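Local coordinates for protein saframycin Mx1 synthetase B (Legionella pneumophila subsp. pneumophila, PDB 3KXW) that belongs to the ANL superfamily of AMP-binding enzymes and holds 5'-O-[(S)-(dodecanoyloxy)(hydroxy)phosphoryl]adenosine in its ligand pocket, at residues V68-A73 with C90-I95; P64-L69 with K115-L120. All blocks are in the same frame, centred on the assembly; numbering follows the deposited sequence.

Contact 1. Residues V68-A73 with C90-I95; sequences VLLLFA and CIAVPI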
loop_
_atom_site.group_PDB
_atom_site.type_symbol
_atom_site.label_atom_id
_atom_site.label_comp_id
_atom_site.label_asym_id
_atom_site.label_seq_id
_atom_site.Cartn_x
_atom_site.Cartn_y
_atom_site.Cartn_z
ATOM N N VAL A 68 -18.682 1.421 -10.292
ATOM C CA VAL A 68 -19.032 2.609 -9.530
ATOM C C VAL A 68 -17.752 3.164 -8.942
ATOM O O VAL A 68 -17.045 2.474 -8.204
ATOM C CB VAL A 68 -20.049 2.293 -8.413
ATOM C CG1 VAL A 68 -20.348 3.544 -7.559
ATOM C CG2 VAL A 68 -21.333 1.689 -9.005
ATOM N N LEU A 69 -17.429 4.398 -9.320
ATOM C CA LEU A 69 -16.226 5.068 -8.847
ATOM C C LEU A 69 -16.421 5.560 -7.412
ATOM O O LEU A 69 -17.451 6.139 -7.094
ATOM C CB LEU A 69 -15.928 6.262 -9.765
ATOM C CG LEU A 69 -14.534 6.855 -9.648
ATOM C CD1 LEU A 69 -13.506 5.802 -10.082
ATOM C CD2 LEU A 69 -14.408 8.161 -10.477
ATOM N N LEU A 70 -15.431 5.361 -6.553
ATOM C CA LEU A 70 -15.574 5.784 -5.165
ATOM C C LEU A 70 -14.505 6.795 -4.848
ATOM O O LEU A 70 -13.345 6.442 -4.703
ATOM C CB LEU A 70 -15.437 4.602 -4.217
ATOM C CG LEU A 70 -16.412 3.462 -4.480
ATOM C CD1 LEU A 70 -16.189 2.322 -3.474
ATOM C CD2 LEU A 70 -17.853 3.956 -4.379
ATOM N N LEU A 71 -14.904 8.062 -4.775
ATOM C CA LEU A 71 -13.939 9.133 -4.554
ATOM C C LEU A 71 -14.055 9.557 -3.106
ATOM O O LEU A 71 -14.983 10.304 -2.745
ATOM C CB LEU A 71 -14.218 10.283 -5.526
ATOM C CG LEU A 71 -13.213 11.400 -5.748
ATOM C CD1 LEU A 71 -13.683 12.302 -6.893
ATOM C CD2 LEU A 71 -13.031 12.216 -4.467
ATOM N N PHE A 72 -13.140 9.066 -2.264
ATOM C CA PHE A 72 -13.199 9.313 -0.821
ATOM C C PHE A 72 -11.819 9.401 -0.214
ATOM O O PHE A 72 -10.914 8.632 -0.587
ATOM C CB PHE A 72 -13.929 8.167 -0.093
ATOM C CG PHE A 72 -15.398 8.135 -0.337
ATOM C CD1 PHE A 72 -16.260 8.900 0.444
ATOM C CD2 PHE A 72 -15.924 7.325 -1.353
ATOM C CE1 PHE A 72 -17.640 8.887 0.200
ATOM C CE2 PHE A 72 -17.298 7.283 -1.591
ATOM C CZ PHE A 72 -18.159 8.076 -0.813
ATOM N N ALA A 73 -11.667 10.306 0.747
ATOM C CA ALA A 73 -10.553 10.231 1.679
ATOM C C ALA A 73 -10.797 9.032 2.610
ATOM O O ALA A 73 -11.922 8.519 2.696
ATOM C CB ALA A 73 -10.442 11.538 2.486
ATOM N N CYS A 90 -22.276 -4.311 -8.033
ATOM C CA CYS A 90 -21.472 -3.403 -8.838
ATOM C C CYS A 90 -19.989 -3.575 -8.510
ATOM O O CYS A 90 -19.638 -4.059 -7.435
ATOM C CB CYS A 90 -21.910 -1.947 -8.608
ATOM S SG CYS A 90 -23.633 -1.622 -9.166
ATOM N N ILE A 91 -19.143 -3.214 -9.468
ATOM C CA ILE A 91 -17.699 -3.328 -9.326
ATOM C C ILE A 91 -17.173 -2.022 -8.706
ATOM O O ILE A 91 -17.209 -0.977 -9.339
ATOM C CB ILE A 91 -17.030 -3.609 -10.678
ATOM C CG1 ILE A 91 -17.552 -4.934 -11.269
ATOM C CG2 ILE A 91 -15.468 -3.606 -10.558
ATOM C CD1 ILE A 91 -16.941 -5.288 -12.597
ATOM N N ALA A 92 -16.694 -2.087 -7.466
ATOM C CA ALA A 92 -16.217 -0.884 -6.797
ATOM C C ALA A 92 -14.898 -0.438 -7.394
ATOM O O ALA A 92 -14.035 -1.269 -7.658
ATOM C CB ALA A 92 -16.067 -1.126 -5.278
ATOM N N VAL A 93 -14.738 0.872 -7.594
ATOM C CA VAL A 93 -13.481 1.419 -8.095
ATOM C C VAL A 93 -13.025 2.590 -7.224
ATOM O O VAL A 93 -13.362 3.751 -7.478
ATOM C CB VAL A 93 -13.573 1.876 -9.595
ATOM C CG1 VAL A 93 -12.185 2.329 -10.085
ATOM C CG2 VAL A 93 -14.137 0.742 -10.484
ATOM N N PRO A 94 -12.254 2.282 -6.178
ATOM C CA PRO A 94 -11.752 3.298 -5.249
ATOM C C PRO A 94 -10.638 4.165 -5.825
ATOM O O PRO A 94 -9.715 3.625 -6.438
ATOM C CB PRO A 94 -11.162 2.467 -4.098
ATOM C CG PRO A 94 -11.763 1.134 -4.203
ATOM C CD PRO A 94 -11.981 0.920 -5.702
ATOM N N ILE A 95 -10.708 5.476 -5.615
ATOM C CA ILE A 95 -9.616 6.360 -6.017
ATOM C C ILE A 95 -9.340 7.421 -4.948
ATOM O O ILE A 95 -10.251 7.845 -4.242
ATOM C CB ILE A 95 -9.906 7.083 -7.367
ATOM C CG1 ILE A 95 -11.069 8.067 -7.220
ATOM C CG2 ILE A 95 -10.180 6.088 -8.468
ATOM C CD1 ILE A 95 -11.297 8.982 -8.466
#
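Val68, Leu69, Leu70 and Leu71 pair with Ala92, Val93, Pro94 and Ile95 in parallel register, the two strand segments running at 29° to each other with axes 4.5 Å apart. Val68 and Leu70 spend both N-H and C=O on this neighbour: Val68 N donates to Ile91 O, Val93 N to Val68 O, Leu70 N to Val93 O and Ile95 N to Leu70 O. In the third bond, 2.8 Å from Leu70 N to Val93 O, the donor stands 47° out of the carbonyl plane. Leu69 CD1 comes close to Val93 O as well, at 3.3 Å.

Leu69, Leu71, Val93 and Ile95 share one face; the first, third and fourth pack on helix 101-114 through Val111, Ile110 and Ala107, whereas Leu71 touches Pro97 and Pro98. Ile95 places CG1 between its backbone N and carbonyl carbon (chi1 67°), and it crosses Leu69 nearly at a right angle, so that both leucine methyls are engaged: CG2 of Ile95 meets CD1 of Leu69 at 3.7 Å, while Ile95 CD1 lies 3.8 Å from Leu69 CD2. Val93 CG1 also touches Leu69 CD1. On the other face, Leu70 CD1 rests on Ala92 CB at 3.9 Å, and Val68 CG2 reaches Cys90 CB at 3.7 Å. Cys85 of helix 76-87 covers Val68 and Leu70 there.

Helix 76-87 links the two strands, making this a beta-alpha-beta crossover in the largely parallel sheet that includes 67-71, within the AMP-binding region of an ANL-family enzyme.

Contact 2. Residues P64-L69 with K115-L120; sequences PGDRVL and KPVIVL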
loop_
_atom_site.group_PDB
_atom_site.type_symbol
_atom_site.label_atom_id
_atom_site.label_comp_id
_atom_site.label_asym_id
_atom_site.label_seq_id
_atom_site.Cartn_x
_atom_site.Cartn_y
_atom_site.Cartn_z
ATOM N N PRO A 64 -25.754 -5.016 -12.110
ATOM C CA PRO A 64 -24.621 -5.885 -11.785
ATOM C C PRO A 64 -23.557 -5.877 -12.865
ATOM O O PRO A 64 -23.871 -6.044 -14.052
ATOM C CB PRO A 64 -25.260 -7.270 -11.696
ATOM C CG PRO A 64 -26.656 -6.982 -11.256
ATOM C CD PRO A 64 -27.043 -5.719 -11.963
ATOM N N GLY A 65 -22.306 -5.689 -12.460
ATOM C CA GLY A 65 -21.210 -5.610 -13.412
ATOM C C GLY A 65 -20.809 -4.193 -13.807
ATOM O O GLY A 65 -19.706 -3.993 -14.296
ATOM N N ASP A 66 -21.684 -3.216 -13.577
ATOM C CA ASP A 66 -21.338 -1.803 -13.792
ATOM C C ASP A 66 -20.269 -1.383 -12.771
ATOM O O ASP A 66 -20.277 -1.859 -11.616
ATOM C CB ASP A 66 -22.566 -0.879 -13.582
ATOM C CG ASP A 66 -23.588 -0.935 -14.725
ATOM O OD1 ASP A 66 -23.281 -1.507 -15.790
ATOM O OD2 ASP A 66 -24.708 -0.391 -14.536
ATOM N N ARG A 67 -19.381 -0.481 -13.177
ATOM C CA ARG A 67 -18.388 0.055 -12.264
ATOM C C ARG A 67 -18.939 1.309 -11.591
ATOM O O ARG A 67 -19.560 2.150 -12.239
ATOM C CB ARG A 67 -17.064 0.386 -12.968
ATOM C CG ARG A 67 -16.164 -0.824 -13.228
ATOM C CD ARG A 67 -16.764 -1.734 -14.314
ATOM N NE ARG A 67 -16.780 -1.099 -15.631
ATOM C CZ ARG A 67 -17.634 -1.417 -16.603
ATOM N NH1 ARG A 67 -18.560 -2.357 -16.391
ATOM N NH2 ARG A 67 -17.566 -0.795 -17.780
ATOM N N VAL A 68 -18.682 1.421 -10.292
ATOM C CA VAL A 68 -19.032 2.609 -9.530
ATOM C C VAL A 68 -17.752 3.164 -8.942
ATOM O O VAL A 68 -17.045 2.474 -8.204
ATOM C CB VAL A 68 -20.049 2.293 -8.413
ATOM C CG1 VAL A 68 -20.348 3.544 -7.559
ATOM C CG2 VAL A 68 -21.333 1.689 -9.005
ATOM N N LEU A 69 -17.429 4.398 -9.320
ATOM C CA LEU A 69 -16.226 5.068 -8.847
ATOM C C LEU A 69 -16.421 5.560 -7.412
ATOM O O LEU A 69 -17.451 6.139 -7.094
ATOM C CB LEU A 69 -15.928 6.262 -9.765
ATOM C CG LEU A 69 -14.534 6.855 -9.648
ATOM C CD1 LEU A 69 -13.506 5.802 -10.082
ATOM C CD2 LEU A 69 -14.408 8.161 -10.477
ATOM N N LYS A 115 -14.740 3.215 -17.102
ATOM C CA LYS A 115 -16.058 3.689 -17.554
ATOM C C LYS A 115 -17.202 3.484 -16.541
ATOM O O LYS A 115 -18.206 2.830 -16.833
ATOM C CB LYS A 115 -16.415 3.044 -18.893
ATOM C CG LYS A 115 -15.393 3.361 -19.982
ATOM C CD LYS A 115 -15.486 2.353 -21.128
ATOM C CE LYS A 115 -14.758 2.822 -22.393
ATOM N NZ LYS A 115 -13.327 3.140 -22.175
ATOM N N PRO A 116 -17.056 4.073 -15.356
ATOM C CA PRO A 116 -18.063 3.880 -14.310
ATOM C C PRO A 116 -19.372 4.599 -14.664
ATOM O O PRO A 116 -19.357 5.584 -15.425
ATOM C CB PRO A 116 -17.436 4.565 -13.105
ATOM C CG PRO A 116 -16.499 5.594 -13.709
ATOM C CD PRO A 116 -15.911 4.874 -14.880
ATOM N N VAL A 117 -20.473 4.118 -14.118
ATOM C CA VAL A 117 -21.778 4.701 -14.413
ATOM C C VAL A 117 -22.157 5.785 -13.430
ATOM O O VAL A 117 -22.921 6.678 -13.774
ATOM C CB VAL A 117 -22.912 3.647 -14.486
ATOM C CG1 VAL A 117 -22.691 2.727 -15.674
ATOM C CG2 VAL A 117 -23.068 2.858 -13.158
ATOM N N ILE A 118 -21.605 5.698 -12.216
ATOM C CA ILE A 118 -21.894 6.612 -11.110
ATOM C C ILE A 118 -20.612 6.813 -10.316
ATOM O O ILE A 118 -19.778 5.921 -10.271
ATOM C CB ILE A 118 -22.956 6.042 -10.160
ATOM C CG1 ILE A 118 -24.306 5.962 -10.851
ATOM C CG2 ILE A 118 -23.088 6.879 -8.896
ATOM C CD1 ILE A 118 -24.876 7.318 -11.181
ATOM N N VAL A 119 -20.427 7.998 -9.742
ATOM C CA VAL A 119 -19.372 8.206 -8.752
ATOM C C VAL A 119 -20.002 8.648 -7.426
ATOM O O VAL A 119 -20.900 9.488 -7.404
ATOM C CB VAL A 119 -18.254 9.192 -9.239
ATOM C CG1 VAL A 119 -18.833 10.529 -9.676
ATOM C CG2 VAL A 119 -17.196 9.400 -8.154
ATOM N N LEU A 120 -19.564 8.023 -6.338
ATOM C CA LEU A 120 -19.952 8.419 -4.991
ATOM C C LEU A 120 -18.841 9.217 -4.332
ATOM O O LEU A 120 -17.662 8.914 -4.483
ATOM C CB LEU A 120 -20.287 7.193 -4.129
ATOM C CG LEU A 120 -21.350 6.290 -4.768
ATOM C CD1 LEU A 120 -21.628 5.085 -3.894
ATOM C CD2 LEU A 120 -22.675 7.037 -5.048
HETATM O O HOH W 1 -19.852 0.764 -15.579
#
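Leu69 and Val119 form a parallel pair that extends the parallel part of the alpha/beta sheet, with strand 67-71 between strands 91-95 and 118-121. The tight end lies around Leu69, whose N donates to Ile118 O and whose O accepts a hydrogen bond from Leu120 N at 2.9 Å. Leu69 and Val119 lie side by side and point the same way, CB against CG2 at 3.7 Å, with Phe140 touching both. On the other face Val68 CG1 presses on Leu120 CG at 4.0 Å. Pro116 CB packs 3.3 Å from Arg67 O, which also accepts a hydrogen bond from Val117 N.

Toward solvent the contact loosens. Val117 crosses the Asp66 side chain at about a right angle, its two methyls against CB and the carboxylate end; Asp66 OD2 accepts a hydrogen bond from Lys63 N. Arg67, bent at chi2 (70°) and chi3 (67°), turns its guanidinium back so that NH1 donates to Gly65 O in the guanidinium plane, while NE bonds to Ser114 O. A single water accepts the backbone N-H of Arg67 and donates to Lys115 O. Its oxygen lies 3.3 Å above the plane of the Arg67 guanidinium, over the centre of the group.

Overall arrangement
Both contacts use strand 67-71, which has strand 91-95 on one edge and strand 118-121 on the other; their centres are 8 Å apart and they share Val68 and Leu69. The backbone duties are divided by parity: Val68 and Leu70 bond across contact 1, Arg67 and Leu69 across contact 2, and Leu71 N probably bonds to Leu120 O. Contact 1 is buried and almost wholly apolar in its side chains. Contact 2 has a similar core at its strand end but becomes partly exposed around Asp66, Arg67 and Val117, with Lys115 at the surface, and there a water and charged groups enter. Asp66 O, probably bonded to Ile91 N, ties that outer end back to contact 1.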